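Local coordinates for protein 6-aminohexanoate-cyclic-dimer hydrolase (Arthrobacter sp., PDB 3A2P) that hydrolyses the cyclic dimer of 6-aminohexanoate, a nylon-6 by-product, to the linear dimer, at residues L258-L263 with L291-N296. Sequence-based numbering, arbitrary orientation.
Sequences LRVGVL and LGHDVN
V260 and V295 pair side by side in the parallel strands 259-262 and 294-297 of a beta-alpha-beta unit. Helix 275-290 makes the crossover, and 294-297 is an outermost strand of the sheet within this chain. Four backbone hydrogen bonds hold the register, from D294 N to L258 O at 2.9 Å through to V262 N and N296 O at 2.8 Å. The helix-covered face is the tight one. V260 CB meets V295 CG2 at 4.1 Å, and V262 CG2 presses on V295 CG1 at 3.4 Å, closer than normal carbon contact. V262 and V295 also rest on A285 of the helix.

The other face, with R259, D294 and N296, is polar and partly exposed to solvent. The R259 chain bends at chi2 (-74°) and chi3 (-68°), which brings NH1 to D294 OD2 at 2.6 Å in a salt bridge. D294 OD2 sits at the guanidinium edge but is met from above its own carboxylate plane. N296 ND2 lies over the rim of one guanidinium face without bonding to it, and donates to D294 OD1 at 3.0 Å. W381 adds a cation-pi contact to R259. A methionine in place of R259 takes away the charged mate of D294, whose carboxylate would probably be held less firmly.

Just before the strands begin, the H293 ring is gripped at both nitrogens. H293 NE2 is hydrogen-bonded to Q469 OE1, while H293 ND1 accepts a hydrogen bond from L258 N at 3.1 Å, almost exactly in the ring plane.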
ATOM      1  N   LEU A 258       8.211   9.854  23.662  1.00 40.30           N
ATOM      2  CA  LEU A 258       7.249   8.755  23.635  1.00 36.62           C
ATOM      3  C   LEU A 258       7.872   7.433  24.066  1.00 34.01           C
ATOM      4  O   LEU A 258       9.089   7.261  24.009  1.00 35.32           O
ATOM      5  CB  LEU A 258       6.678   8.613  22.221  1.00 32.97           C
ATOM      6  CG  LEU A 258       6.037   9.877  21.639  1.00 38.57           C
ATOM      7  CD1 LEU A 258       5.694   9.668  20.167  1.00 36.29           C
ATOM      8  CD2 LEU A 258       4.794  10.226  22.439  1.00 35.80           C
ATOM      9  N   ARG A 259       7.032   6.509  24.525  1.00 32.98           N
ATOM     10  CA  ARG A 259       7.501   5.186  24.921  1.00 34.70           C
ATOM     11  C   ARG A 259       7.559   4.405  23.611  1.00 33.96           C
ATOM     12  O   ARG A 259       6.523   4.106  23.013  1.00 31.25           O
ATOM     13  CB  ARG A 259       6.515   4.519  25.885  1.00 38.43           C
ATOM     14  CG  ARG A 259       6.597   5.012  27.319  1.00 54.00           C
ATOM     15  CD  ARG A 259       7.842   4.484  28.026  1.00 62.19           C
ATOM     16  NE  ARG A 259       7.790   3.039  28.240  1.00 69.58           N
ATOM     17  CZ  ARG A 259       8.735   2.336  28.859  1.00 71.62           C
ATOM     18  NH1 ARG A 259       9.819   2.937  29.330  1.00 68.34           N
ATOM     19  NH2 ARG A 259       8.597   1.025  29.012  1.00 73.59           N
ATOM     20  N   VAL A 260       8.771   4.095  23.169  1.00 31.57           N
ATOM     21  CA  VAL A 260       8.982   3.384  21.913  1.00 31.14           C
ATOM     22  C   VAL A 260       9.557   1.992  22.113  1.00 31.52           C
ATOM     23  O   VAL A 260      10.527   1.807  22.850  1.00 32.06           O
ATOM     24  CB  VAL A 260       9.950   4.177  20.996  1.00 31.42           C
ATOM     25  CG1 VAL A 260      10.201   3.406  19.695  1.00 29.24           C
ATOM     26  CG2 VAL A 260       9.380   5.559  20.709  1.00 26.08           C
ATOM     27  N   GLY A 261       8.951   1.016  21.444  1.00 29.83           N
ATOM     28  CA  GLY A 261       9.422  -0.354  21.523  1.00 30.43           C
ATOM     29  C   GLY A 261      10.039  -0.733  20.185  1.00 32.87           C
ATOM     30  O   GLY A 261       9.489  -0.405  19.131  1.00 30.02           O
ATOM     31  N   VAL A 262      11.175  -1.422  20.223  1.00 30.87           N
ATOM     32  CA  VAL A 262      11.869  -1.833  19.006  1.00 32.92           C
ATOM     33  C   VAL A 262      11.887  -3.346  18.865  1.00 29.86           C
ATOM     34  O   VAL A 262      12.188  -4.063  19.818  1.00 30.04           O
ATOM     35  CB  VAL A 262      13.340  -1.354  19.005  1.00 37.68           C
ATOM     36  CG1 VAL A 262      13.969  -1.609  17.641  1.00 36.63           C
ATOM     37  CG2 VAL A 262      13.411   0.114  19.372  1.00 44.94           C
ATOM     38  N   LEU A 263      11.562  -3.830  17.672  1.00 28.92           N
ATOM     39  CA  LEU A 263      11.564  -5.263  17.409  1.00 28.72           C
ATOM     40  C   LEU A 263      12.589  -5.546  16.319  1.00 30.21           C
ATOM     41  O   LEU A 263      12.439  -5.078  15.186  1.00 27.99           O
ATOM     42  CB  LEU A 263      10.180  -5.729  16.946  1.00 28.85           C
ATOM     43  CG  LEU A 263      10.071  -7.194  16.500  1.00 26.96           C
ATOM     44  CD1 LEU A 263      10.430  -8.131  17.660  1.00 26.95           C
ATOM     45  CD2 LEU A 263       8.649  -7.467  16.010  1.00 27.22           C
ATOM     46  N   LEU A 291      16.890  11.490  19.652  1.00 41.66           N
ATOM     47  CA  LEU A 291      15.913  12.570  19.600  1.00 43.18           C
ATOM     48  C   LEU A 291      15.237  12.809  20.945  1.00 42.58           C
ATOM     49  O   LEU A 291      14.463  13.754  21.096  1.00 46.12           O
ATOM     50  CB  LEU A 291      14.856  12.275  18.535  1.00 45.16           C
ATOM     51  CG  LEU A 291      15.333  12.385  17.086  1.00 50.95           C
ATOM     52  CD1 LEU A 291      14.254  11.877  16.141  1.00 50.30           C
ATOM     53  CD2 LEU A 291      15.687  13.832  16.779  1.00 50.68           C
ATOM     54  N   GLY A 292      15.520  11.951  21.918  1.00 42.89           N
ATOM     55  CA  GLY A 292      14.930  12.122  23.234  1.00 41.64           C
ATOM     56  C   GLY A 292      13.792  11.183  23.590  1.00 42.97           C
ATOM     57  O   GLY A 292      13.221  11.289  24.675  1.00 40.96           O
ATOM     58  N   HIS A 293      13.446  10.270  22.688  1.00 40.02           N
ATOM     59  CA  HIS A 293      12.370   9.329  22.966  1.00 36.40           C
ATOM     60  C   HIS A 293      12.858   8.231  23.901  1.00 37.80           C
ATOM     61  O   HIS A 293      14.056   7.958  23.983  1.00 37.60           O
ATOM     62  CB  HIS A 293      11.845   8.716  21.662  1.00 34.77           C
ATOM     63  CG  HIS A 293      11.125   9.692  20.785  1.00 30.45           C
ATOM     64  ND1 HIS A 293       9.887  10.207  21.107  1.00 30.16           N
ATOM     65  CD2 HIS A 293      11.477  10.268  19.611  1.00 32.40           C
ATOM     66  CE1 HIS A 293       9.507  11.056  20.170  1.00 30.70           C
ATOM     67  NE2 HIS A 293      10.454  11.112  19.251  1.00 32.15           N
ATOM     68  N   ASP A 294      11.927   7.613  24.618  1.00 36.45           N
ATOM     69  CA  ASP A 294      12.262   6.537  25.540  1.00 37.16           C
ATOM     70  C   ASP A 294      12.207   5.239  24.740  1.00 36.57           C
ATOM     71  O   ASP A 294      11.167   4.582  24.669  1.00 36.06           O
ATOM     72  CB  ASP A 294      11.253   6.508  26.686  1.00 37.40           C
ATOM     73  CG  ASP A 294      11.569   5.444  27.713  1.00 39.27           C
ATOM     74  OD1 ASP A 294      12.623   4.788  27.595  1.00 43.71           O
ATOM     75  OD2 ASP A 294      10.759   5.266  28.646  1.00 52.14           O
ATOM     76  N   VAL A 295      13.341   4.880  24.144  1.00 36.22           N
ATOM     77  CA  VAL A 295      13.440   3.694  23.299  1.00 35.75           C
ATOM     78  C   VAL A 295      13.902   2.441  24.039  1.00 35.16           C
ATOM     79  O   VAL A 295      14.903   2.462  24.755  1.00 37.70           O
ATOM     80  CB  VAL A 295      14.383   3.982  22.112  1.00 33.96           C
ATOM     81  CG1 VAL A 295      14.447   2.777  21.171  1.00 36.20           C
ATOM     82  CG2 VAL A 295      13.898   5.215  21.375  1.00 32.01           C
ATOM     83  N   ASN A 296      13.170   1.348  23.846  1.00 32.01           N
ATOM     84  CA  ASN A 296      13.473   0.082  24.508  1.00 34.05           C
ATOM     85  C   ASN A 296      13.199  -1.107  23.596  1.00 34.23           C
ATOM     86  O   ASN A 296      12.409  -1.006  22.660  1.00 32.64           O
ATOM     87  CB  ASN A 296      12.595  -0.068  25.751  1.00 35.32           C
ATOM     88  CG  ASN A 296      12.705   1.114  26.690  1.00 45.10           C
ATOM     89  OD1 ASN A 296      13.633   1.197  27.492  1.00 45.00           O
ATOM     90  ND2 ASN A 296      11.763   2.047  26.581  1.00 41.73           N
TER